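Local coordinates for SusD-like carbohydrate binding protein BF1063 (Bacteroides fragilis NCTC 9343, PDB 3I4G), which probably binds carbohydrate at the cell surface as a SusD-family outer-membrane protein, helping to capture glycans for uptake, at residues Y455-I458 against M459-I463; T207-Q211 against K212-S216; Y236-L239 against F240-S243; R120-A123 against E124-L128. All blocks are in the same frame, centred on the assembly; numbering follows the deposited sequence. Where two conformers were deposited one is given.

Interaction 1. Residues Y455-I458 against M459-I463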
# COMPACT_ATOMS: atom_id res chain seq x y z
N TYR A 455 -5.86 2.98 -2.75
CA TYR A 455 -7.02 3.44 -2.01
C TYR A 455 -6.71 4.77 -1.34
O TYR A 455 -7.54 5.72 -1.44
CB TYR A 455 -7.46 2.37 -1.02
CG TYR A 455 -8.65 2.71 -0.17
CD1 TYR A 455 -9.92 2.85 -0.71
CD2 TYR A 455 -8.51 2.87 1.17
CE1 TYR A 455 -11.00 3.17 0.09
CE2 TYR A 455 -9.57 3.14 1.98
CZ TYR A 455 -10.82 3.29 1.45
OH TYR A 455 -11.90 3.56 2.26
N TRP A 456 -5.57 4.87 -0.66
CA TRP A 456 -5.19 6.13 -0.03
C TRP A 456 -5.21 7.26 -1.07
O TRP A 456 -5.69 8.36 -0.81
CB TRP A 456 -3.82 5.96 0.62
CG TRP A 456 -3.40 7.12 1.42
CD1 TRP A 456 -3.86 7.44 2.67
CD2 TRP A 456 -2.48 8.15 1.04
NE1 TRP A 456 -3.30 8.62 3.09
CE2 TRP A 456 -2.44 9.09 2.11
CE3 TRP A 456 -1.67 8.37 -0.08
CZ2 TRP A 456 -1.64 10.23 2.08
CZ3 TRP A 456 -0.86 9.49 -0.08
CH2 TRP A 456 -0.85 10.40 0.98
N ASP A 457 -4.69 7.01 -2.26
CA ASP A 457 -4.66 8.04 -3.29
C ASP A 457 -6.04 8.43 -3.80
O ASP A 457 -6.36 9.62 -3.89
CB ASP A 457 -3.83 7.59 -4.49
CG ASP A 457 -2.34 7.59 -4.27
OD1 ASP A 457 -1.83 8.30 -3.37
OD2 ASP A 457 -1.67 6.89 -5.08
N ILE A 458 -6.89 7.46 -4.15
CA ILE A 458 -8.19 7.80 -4.73
C ILE A 458 -9.08 8.49 -3.66
O ILE A 458 -9.89 9.36 -3.99
CB ILE A 458 -8.90 6.64 -5.42
CG1 ILE A 458 -9.20 5.52 -4.43
CG2 ILE A 458 -8.03 6.12 -6.57
CD1 ILE A 458 -9.93 4.30 -5.09
N MSE A 459 -8.86 8.18 -2.41
CA MSE A 459 -9.54 8.88 -1.32
C MSE A 459 -9.08 10.33 -1.19
O MSE A 459 -9.91 11.24 -1.23
CB MSE A 459 -9.30 8.11 -0.02
CG MSE A 459 -10.04 6.74 0.07
SE MSE A 459 -11.90 6.83 0.49
CE MSE A 459 -11.66 6.90 2.44
N ARG A 460 -7.77 10.57 -1.10
CA ARG A 460 -7.26 11.95 -0.92
C ARG A 460 -7.55 12.80 -2.15
O ARG A 460 -7.80 14.02 -2.04
CB ARG A 460 -5.76 12.01 -0.59
CG ARG A 460 -4.83 11.66 -1.72
CD ARG A 460 -3.43 11.45 -1.24
NE ARG A 460 -2.55 11.01 -2.31
CZ ARG A 460 -1.90 11.81 -3.16
NH1 ARG A 460 -2.02 13.13 -3.12
NH2 ARG A 460 -1.11 11.25 -4.08
N TRP A 461 -7.52 12.21 -3.35
CA TRP A 461 -7.81 12.95 -4.57
C TRP A 461 -9.29 13.25 -4.74
O TRP A 461 -9.68 14.04 -5.58
CB TRP A 461 -7.34 12.17 -5.80
CG TRP A 461 -5.86 12.05 -5.96
CD1 TRP A 461 -4.91 12.96 -5.57
CD2 TRP A 461 -5.16 11.01 -6.65
NE1 TRP A 461 -3.67 12.51 -5.94
CE2 TRP A 461 -3.80 11.33 -6.61
CE3 TRP A 461 -5.56 9.84 -7.30
CZ2 TRP A 461 -2.82 10.51 -7.17
CZ3 TRP A 461 -4.58 9.01 -7.85
CH2 TRP A 461 -3.24 9.36 -7.78
N GLY A 462 -10.16 12.59 -4.00
CA GLY A 462 -11.59 12.83 -4.18
C GLY A 462 -12.13 12.24 -5.48
O GLY A 462 -13.09 12.73 -6.06
N ILE A 463 -11.48 11.17 -5.95
CA ILE A 463 -11.97 10.45 -7.14
C ILE A 463 -12.46 9.04 -6.83
O ILE A 463 -12.92 8.33 -7.71
CB ILE A 463 -10.93 10.40 -8.29
CG1 ILE A 463 -9.77 9.47 -7.99
CG2 ILE A 463 -10.43 11.84 -8.62
CD1 ILE A 463 -8.82 9.29 -9.20

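Interaction 2. Residues T207-Q211 against K212-S216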
# COMPACT_ATOMS: atom_id res chain seq x y z
N THR A 207 1.70 13.65 4.62
CA THR A 207 0.83 14.43 5.52
C THR A 207 0.49 15.75 4.85
O THR A 207 -0.67 16.18 4.82
CB THR A 207 1.51 14.66 6.86
OG1 THR A 207 1.73 13.40 7.49
CG2 THR A 207 0.66 15.55 7.80
N CYS A 208 1.48 16.42 4.29
CA CYS A 208 1.23 17.69 3.64
C CYS A 208 0.29 17.55 2.43
O CYS A 208 -0.53 18.42 2.16
CB CYS A 208 2.53 18.35 3.20
SG CYS A 208 3.65 18.90 4.49
N MSE A 209 0.41 16.46 1.67
CA MSE A 209 -0.51 16.28 0.55
C MSE A 209 -1.95 16.10 1.06
O MSE A 209 -2.89 16.54 0.43
CB MSE A 209 -0.07 15.12 -0.37
CG MSE A 209 1.29 15.35 -1.08
SE MSE A 209 1.56 14.15 -2.60
CE MSE A 209 1.08 12.51 -1.75
N LEU A 210 -2.14 15.44 2.20
CA LEU A 210 -3.48 15.32 2.77
C LEU A 210 -4.05 16.67 3.18
O LEU A 210 -5.26 16.91 3.09
CB LEU A 210 -3.48 14.40 4.01
CG LEU A 210 -3.37 12.93 3.80
CD1 LEU A 210 -3.36 12.25 5.18
CD2 LEU A 210 -4.53 12.41 2.91
N GLN A 211 -3.19 17.54 3.68
CA GLN A 211 -3.57 18.91 4.02
C GLN A 211 -3.77 19.82 2.81
O GLN A 211 -4.24 20.94 2.95
CB GLN A 211 -2.47 19.57 4.82
CG GLN A 211 -2.12 18.93 6.18
CD GLN A 211 -0.98 19.67 6.82
OE1 GLN A 211 0.13 19.70 6.26
NE2 GLN A 211 -1.23 20.27 7.97
N LYS A 212 -3.36 19.31 1.65
CA LYS A 212 -3.31 20.05 0.41
C LYS A 212 -2.35 21.26 0.58
O LYS A 212 -2.50 22.28 -0.08
CB LYS A 212 -4.74 20.40 -0.09
CG LYS A 212 -5.60 19.14 -0.43
CD LYS A 212 -7.00 19.48 -0.99
CE LYS A 212 -7.73 18.24 -1.50
NZ LYS A 212 -8.06 17.24 -0.43
N ASP A 213 -1.31 21.09 1.43
CA ASP A 213 -0.23 22.06 1.60
C ASP A 213 0.85 21.55 0.65
O ASP A 213 1.87 20.98 1.04
CB ASP A 213 0.28 22.17 3.03
CG ASP A 213 1.35 23.22 3.18
OD1 ASP A 213 1.77 23.80 2.16
OD2 ASP A 213 1.82 23.46 4.31
N TRP A 214 0.58 21.79 -0.63
CA TRP A 214 1.45 21.29 -1.67
C TRP A 214 2.85 21.86 -1.65
O TRP A 214 3.83 21.17 -1.96
CB TRP A 214 0.77 21.53 -3.03
CG TRP A 214 -0.62 20.98 -3.13
CD1 TRP A 214 -1.78 21.70 -3.20
CD2 TRP A 214 -1.01 19.60 -3.21
NE1 TRP A 214 -2.83 20.86 -3.34
CE2 TRP A 214 -2.40 19.57 -3.34
CE3 TRP A 214 -0.31 18.39 -3.24
CZ2 TRP A 214 -3.11 18.40 -3.45
CZ3 TRP A 214 -1.02 17.22 -3.37
CH2 TRP A 214 -2.42 17.25 -3.50
N LYS A 215 2.99 23.12 -1.27
CA LYS A 215 4.29 23.74 -1.18
C LYS A 215 5.15 23.04 -0.14
O LYS A 215 6.32 22.72 -0.39
CB LYS A 215 4.16 25.22 -0.83
CG LYS A 215 5.47 25.95 -0.90
CD LYS A 215 5.34 27.49 -0.69
CE LYS A 215 4.44 28.17 -1.74
NZ LYS A 215 4.86 28.03 -3.21
N SER A 216 4.58 22.77 1.02
CA SER A 216 5.35 22.09 2.08
C SER A 216 5.63 20.64 1.70
O SER A 216 6.69 20.10 2.04
CB SER A 216 4.62 22.14 3.42
OG SER A 216 4.52 23.48 3.90
O HOH W 1 1.83 21.83 6.52

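Interaction 3. Residues Y236-L239 against F240-S243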
# COMPACT_ATOMS: atom_id res chain seq x y z
N TYR A 236 13.10 -3.53 -11.12
CA TYR A 236 11.82 -3.27 -10.48
C TYR A 236 11.38 -4.44 -9.61
O TYR A 236 11.02 -4.25 -8.46
CB TYR A 236 10.76 -3.00 -11.54
CG TYR A 236 9.36 -2.61 -11.09
CD1 TYR A 236 9.04 -1.31 -10.86
CD2 TYR A 236 8.35 -3.56 -11.01
CE1 TYR A 236 7.77 -0.93 -10.52
CE2 TYR A 236 7.06 -3.22 -10.68
CZ TYR A 236 6.77 -1.90 -10.43
OH TYR A 236 5.47 -1.54 -10.10
N GLN A 237 11.39 -5.64 -10.17
CA GLN A 237 10.92 -6.83 -9.43
C GLN A 237 11.64 -7.05 -8.12
O GLN A 237 11.03 -7.42 -7.10
CB GLN A 237 11.05 -8.10 -10.28
CG GLN A 237 10.15 -8.13 -11.49
CD GLN A 237 10.27 -9.43 -12.22
OE1 GLN A 237 11.22 -9.63 -13.00
NE2 GLN A 237 9.29 -10.31 -12.04
N GLU A 238 12.94 -6.79 -8.13
CA GLU A 238 13.80 -7.05 -6.98
C GLU A 238 13.58 -6.11 -5.82
O GLU A 238 14.02 -6.40 -4.72
CB GLU A 238 15.30 -7.06 -7.41
CG GLU A 238 15.62 -8.37 -8.14
CD GLU A 238 17.02 -8.43 -8.73
OE1 GLU A 238 17.78 -7.48 -8.60
OE2 GLU A 238 17.34 -9.49 -9.32
N LEU A 239 12.86 -5.02 -6.04
CA LEU A 239 12.43 -4.16 -4.94
C LEU A 239 11.54 -4.88 -3.95
O LEU A 239 11.47 -4.46 -2.80
CB LEU A 239 11.64 -2.97 -5.47
CG LEU A 239 12.40 -1.98 -6.34
CD1 LEU A 239 11.41 -1.02 -7.00
CD2 LEU A 239 13.47 -1.25 -5.51
N PHE A 240 10.89 -5.96 -4.39
CA PHE A 240 9.84 -6.60 -3.61
C PHE A 240 10.19 -7.99 -3.19
O PHE A 240 9.30 -8.74 -2.77
CB PHE A 240 8.54 -6.58 -4.44
CG PHE A 240 8.26 -5.21 -5.04
CD1 PHE A 240 7.74 -4.20 -4.28
CD2 PHE A 240 8.52 -4.96 -6.36
CE1 PHE A 240 7.51 -2.97 -4.79
CE2 PHE A 240 8.27 -3.70 -6.92
CZ PHE A 240 7.77 -2.70 -6.12
N TYR A 241 11.47 -8.34 -3.25
CA TYR A 241 11.94 -9.70 -2.94
C TYR A 241 12.79 -9.70 -1.67
O TYR A 241 13.53 -8.74 -1.44
CB TYR A 241 12.78 -10.27 -4.06
CG TYR A 241 12.15 -10.50 -5.39
CD1 TYR A 241 10.77 -10.59 -5.59
CD2 TYR A 241 12.97 -10.72 -6.48
CE1 TYR A 241 10.24 -10.85 -6.86
CE2 TYR A 241 12.48 -11.00 -7.71
CZ TYR A 241 11.11 -11.07 -7.89
OH TYR A 241 10.63 -11.37 -9.16
N PRO A 242 12.70 -10.75 -0.86
CA PRO A 242 13.52 -10.77 0.34
C PRO A 242 15.04 -10.76 0.10
O PRO A 242 15.77 -10.13 0.88
CB PRO A 242 13.07 -12.07 1.05
CG PRO A 242 12.27 -12.82 0.14
CD PRO A 242 11.77 -11.88 -0.92
N SER A 243 15.50 -11.38 -0.98
CA SER A 243 16.95 -11.51 -1.19
C SER A 243 17.62 -10.23 -1.64
O SER A 243 18.84 -10.10 -1.52
CB SER A 243 17.25 -12.60 -2.24
OG SER A 243 16.84 -13.89 -1.81

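Interaction 4. Residues R120-A123 against E124-L128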
# COMPACT_ATOMS: atom_id res chain seq x y z
N ARG A 120 17.88 9.21 19.57
CA ARG A 120 17.40 8.47 18.41
C ARG A 120 16.13 7.70 18.72
O ARG A 120 15.15 7.76 17.97
CB ARG A 120 18.48 7.52 17.93
CG ARG A 120 18.02 6.72 16.73
CD ARG A 120 19.10 5.76 16.31
NE ARG A 120 18.65 4.97 15.17
CZ ARG A 120 19.40 4.04 14.59
NH1 ARG A 120 20.64 3.81 14.98
NH2 ARG A 120 18.91 3.35 13.56
N MSE A 121 16.12 6.98 19.83
CA MSE A 121 14.96 6.14 20.15
C MSE A 121 13.70 6.96 20.43
O MSE A 121 12.60 6.56 20.03
CB MSE A 121 15.26 5.24 21.32
CG MSE A 121 16.36 4.20 20.98
SE MSE A 121 16.47 2.78 22.30
CE MSE A 121 17.45 3.80 23.53
N ILE A 122 13.84 8.14 21.01
CA ILE A 122 12.72 9.05 21.19
C ILE A 122 12.17 9.42 19.82
O ILE A 122 10.98 9.41 19.59
CB ILE A 122 13.11 10.31 21.96
CG1 ILE A 122 13.36 9.97 23.42
CG2 ILE A 122 12.02 11.40 21.81
CD1 ILE A 122 14.04 11.05 24.23
N ALA A 123 13.07 9.78 18.89
CA ALA A 123 12.62 10.08 17.53
C ALA A 123 11.92 8.91 16.86
O ALA A 123 10.92 9.09 16.14
CB ALA A 123 13.81 10.55 16.69
N GLU A 124 12.41 7.69 17.06
CA GLU A 124 11.77 6.50 16.49
C GLU A 124 10.39 6.32 17.05
O GLU A 124 9.46 6.04 16.30
CB GLU A 124 12.63 5.28 16.73
CG GLU A 124 13.96 5.36 16.00
CD GLU A 124 14.79 4.15 16.19
OE1 GLU A 124 14.61 3.17 15.44
OE2 GLU A 124 15.64 4.16 17.10
N ALA A 125 10.24 6.45 18.36
CA ALA A 125 8.92 6.33 18.98
C ALA A 125 7.97 7.40 18.49
O ALA A 125 6.78 7.12 18.25
CB ALA A 125 9.04 6.37 20.52
N ARG A 126 8.47 8.62 18.32
CA ARG A 126 7.61 9.69 17.79
C ARG A 126 7.20 9.42 16.34
O ARG A 126 6.06 9.67 15.96
CB ARG A 126 8.27 11.06 17.93
CG ARG A 126 8.42 11.49 19.40
CD ARG A 126 9.20 12.78 19.50
NE ARG A 126 8.38 13.92 19.14
CZ ARG A 126 8.82 15.17 19.19
NH1 ARG A 126 10.08 15.44 19.48
NH2 ARG A 126 8.00 16.17 18.92
N PHE A 127 8.13 8.94 15.54
CA PHE A 127 7.81 8.58 14.16
C PHE A 127 6.72 7.54 14.13
O PHE A 127 5.73 7.68 13.44
CB PHE A 127 9.05 8.06 13.44
CG PHE A 127 8.74 7.37 12.13
CD1 PHE A 127 8.46 8.11 11.00
CD2 PHE A 127 8.73 5.99 12.05
CE1 PHE A 127 8.18 7.48 9.79
CE2 PHE A 127 8.45 5.37 10.83
CZ PHE A 127 8.17 6.13 9.71
N LEU A 128 6.91 6.46 14.88
CA LEU A 128 5.95 5.37 14.90
C LEU A 128 4.58 5.84 15.40
O LEU A 128 3.56 5.50 14.78
CB LEU A 128 6.47 4.20 15.74
CG LEU A 128 7.65 3.47 15.13
CD1 LEU A 128 8.27 2.52 16.15
CD2 LEU A 128 7.26 2.69 13.82

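Interaction 1. Residues Y455-I458 against M459-I463
Residues Tyr455 to Trp461 form the last two turns of helix 454-461, with Met459, Arg460 and Trp461 each donating N-H to the carbonyl four residues back, before Gly462 turns to positive phi. The Tyr455 ring carries Met459 CG over one face, 3.8 Å from its centroid; the bent chain brings the selenium obliquely to the ring, 4.4 Å from the Tyr455 centroid, a Met-aromatic contact, and CE to 3.4 Å from Tyr455 OH, which is hydrogen-bonded to Trp513 NE1. One residue along, Arg460 CD sits over the six-membered ring of Trp456, 3.6 Å from its centroid. Extended beyond CG, the arginine offers NE and NH2 side-on to Asp457 OD1, at 3.0 Å from NE. Both N-H groups reach this oxygen from the same face of the carboxylate, whose plane stands 73° from the guanidinium. Asp457 OD2 pairs with Arg444, and Arg460 NH2 also with Glu396. Asp457 CB covers one face of Trp461, 3.8 Å from the six-membered ring centroid. Gly462 N donates to Met459 O and Ile463 N to Ile458 O at 3.1 Å, and Ile463 CG1 packs on Ile458 CB: the two backward bonds and apolar contact of a Schellman motif.

Interaction 2. Residues T207-Q211 against K212-S216
Asp213 holds its carboxylate anti to the backbone N (chi1 -177°), swung toward the start of helix 214-227, while Gln211 keeps CG beside its own N (chi1 -61°) and extends its chain alongside the aspartate, pointing the same way. A single water joins the two, donating to Gln211 OE1 at 2.7 Å and to Asp213 OD2 at 2.7 Å. The same carboxylate caps the new helix: Ser216 N donates to Asp213 OD1 at 3.2 Å, and Ser216 OG donates to Asp213 OD2 at 2.7 Å, both meeting their oxygens from above the carboxylate plane. Behind this polar group Cys208 SG rests against Ser216 CB, 3.5 Å away. Lys212, with positive phi, makes the reversal between the helices. Its N gives a weak bond to Met209 O, and Asp213 N returns to Cys208 O at 2.9 Å, the two backward bonds of a Schellman motif. On another side of the turn Met209 and Trp214 cross at about a right angle. Met209 CG approaches Trp214 CZ3 to 3.8 Å, and in the conformer described the selenium stands at the edge of the indole, 5.4 Å from the six-membered ring centroid. Both side chains also touch Glu396 of helix 387-400. The chemistry implies a turn fixed by polar bonds at its rim and by apolar packing beside them: OD2 accepts from both the serine hydroxyl and the water, and the negative carboxylate probably interacts favourably with the N-terminal end of the helix dipole that it caps.

Interaction 3. Residues Y236-L239 against F240-S243
A short 3-10 turn, 237-239, lies in the loop between helix 214-227 and strand 251-252, and the two aromatic residues that follow it, Phe240 and Tyr241, fold back on it. Phe240 N closes the turn by donating to Gln237 O at 3.1 Å, from above the carbonyl plane. The Phe240 ring presents an edge to the face of Tyr236: CE2 comes 4.0 Å from Tyr236 CE2, the centroids are 5.5 Å apart, and the planes meet at 67°. One face of the phenyl ring is covered over its centre by Leu239 CB, 3.8 Å from the centroid. With CG anti to the backbone N (chi1 -176°), Tyr236 turns one face to the phenylalanine edge, while its hydroxyl bonds to Glu447 O and Lys364. Tyr241 turns the other way, and its ring lies flat against the backbone of the turn, with Gln237 O 3.4 Å above its plane and over its centre. On that same side Gln237 lies alongside, its CB 3.5 Å from Tyr241 OH, and Glu238 passes at a slant, its CG 3.9 Å from Tyr241 CD2. Leu239 and Phe240 also touch Arg386 of strand 380-386, and Phe240 meets Tyr365 edge-to-face. The result is a 3-10 turn bordered by a T-shaped aromatic pair and by a tyrosine lying over a peptide carbonyl, set in a connecting loop of the SusD-family fold.

Interaction 4. Residues R120-A123 against E124-L128
The flat groups of Arg120 and Glu124, the guanidinium and the carboxylate, lie with planes 27° apart, and Glu124 OE2 approaches the guanidinium obliquely, well out of its plane. At 3.7 Å from Arg120 NE to Glu124 OE2 the salt bridge is long, and no N-H points at the oxygen, so the attraction is one of charge alone. The arginine chain is extended, with CG anti to the backbone N (chi1 179°), which lays its methylenes beside the glutamate; OE2 is 3.5 Å from Arg120 CG. Met121 CG borders the same oxygen at 3.9 Å. Stronger polar partners lie outside: Arg120 NH2 pairs with Glu191, and Glu124 OE1 takes a salt bridge from Arg194 and a hydrogen bond from Tyr32, so the carboxylate is probably stabilised in its charged form. On another side of the helix Ile122 and Arg126 run side by side in the same direction, Ile122 CG2 touching Arg126 CD at 3.9 Å, before the bend at chi3 (77°) carries the guanidinium on to Glu173. The backbone beneath is regular: Glu124 N donates to Arg120 O at 2.9 Å, and Ala125, Arg126 and Phe127 repeat the bond in turn. Helix 116-139 is thus held among three others: Met121 and Glu124 touch helix 21-33, Ile122 and Ala125 meet helix 86-109, and Ala123, Arg126 and Phe127 pack on helix 163-180, while the Phe127 ring also meets Phe253 edge-to-face near strand 251-252.

In the fold
Along the chain the four contacts come in series, none nested in or crossing another, and each spans only neighbouring turns. Interaction 4 comes first, within helix 116-139; interaction 2 closes the turn joining helices 197-211 and 214-227; interaction 3 shapes the loop leading to strand 251-252; and interaction 1 ends helix 454-461. Interactions 1 and 2 alone touch, with centres 14 Å apart: Trp456 and Arg460 pack on Met209 and Leu210, joining helix 454-461 to the end of helix 197-211. Helix 116-139 joins this packing, Phe134 and Ser138 meeting residues of both. Interaction 3 lies across the chain's centre from interaction 1, nearest atoms about 12 Å apart.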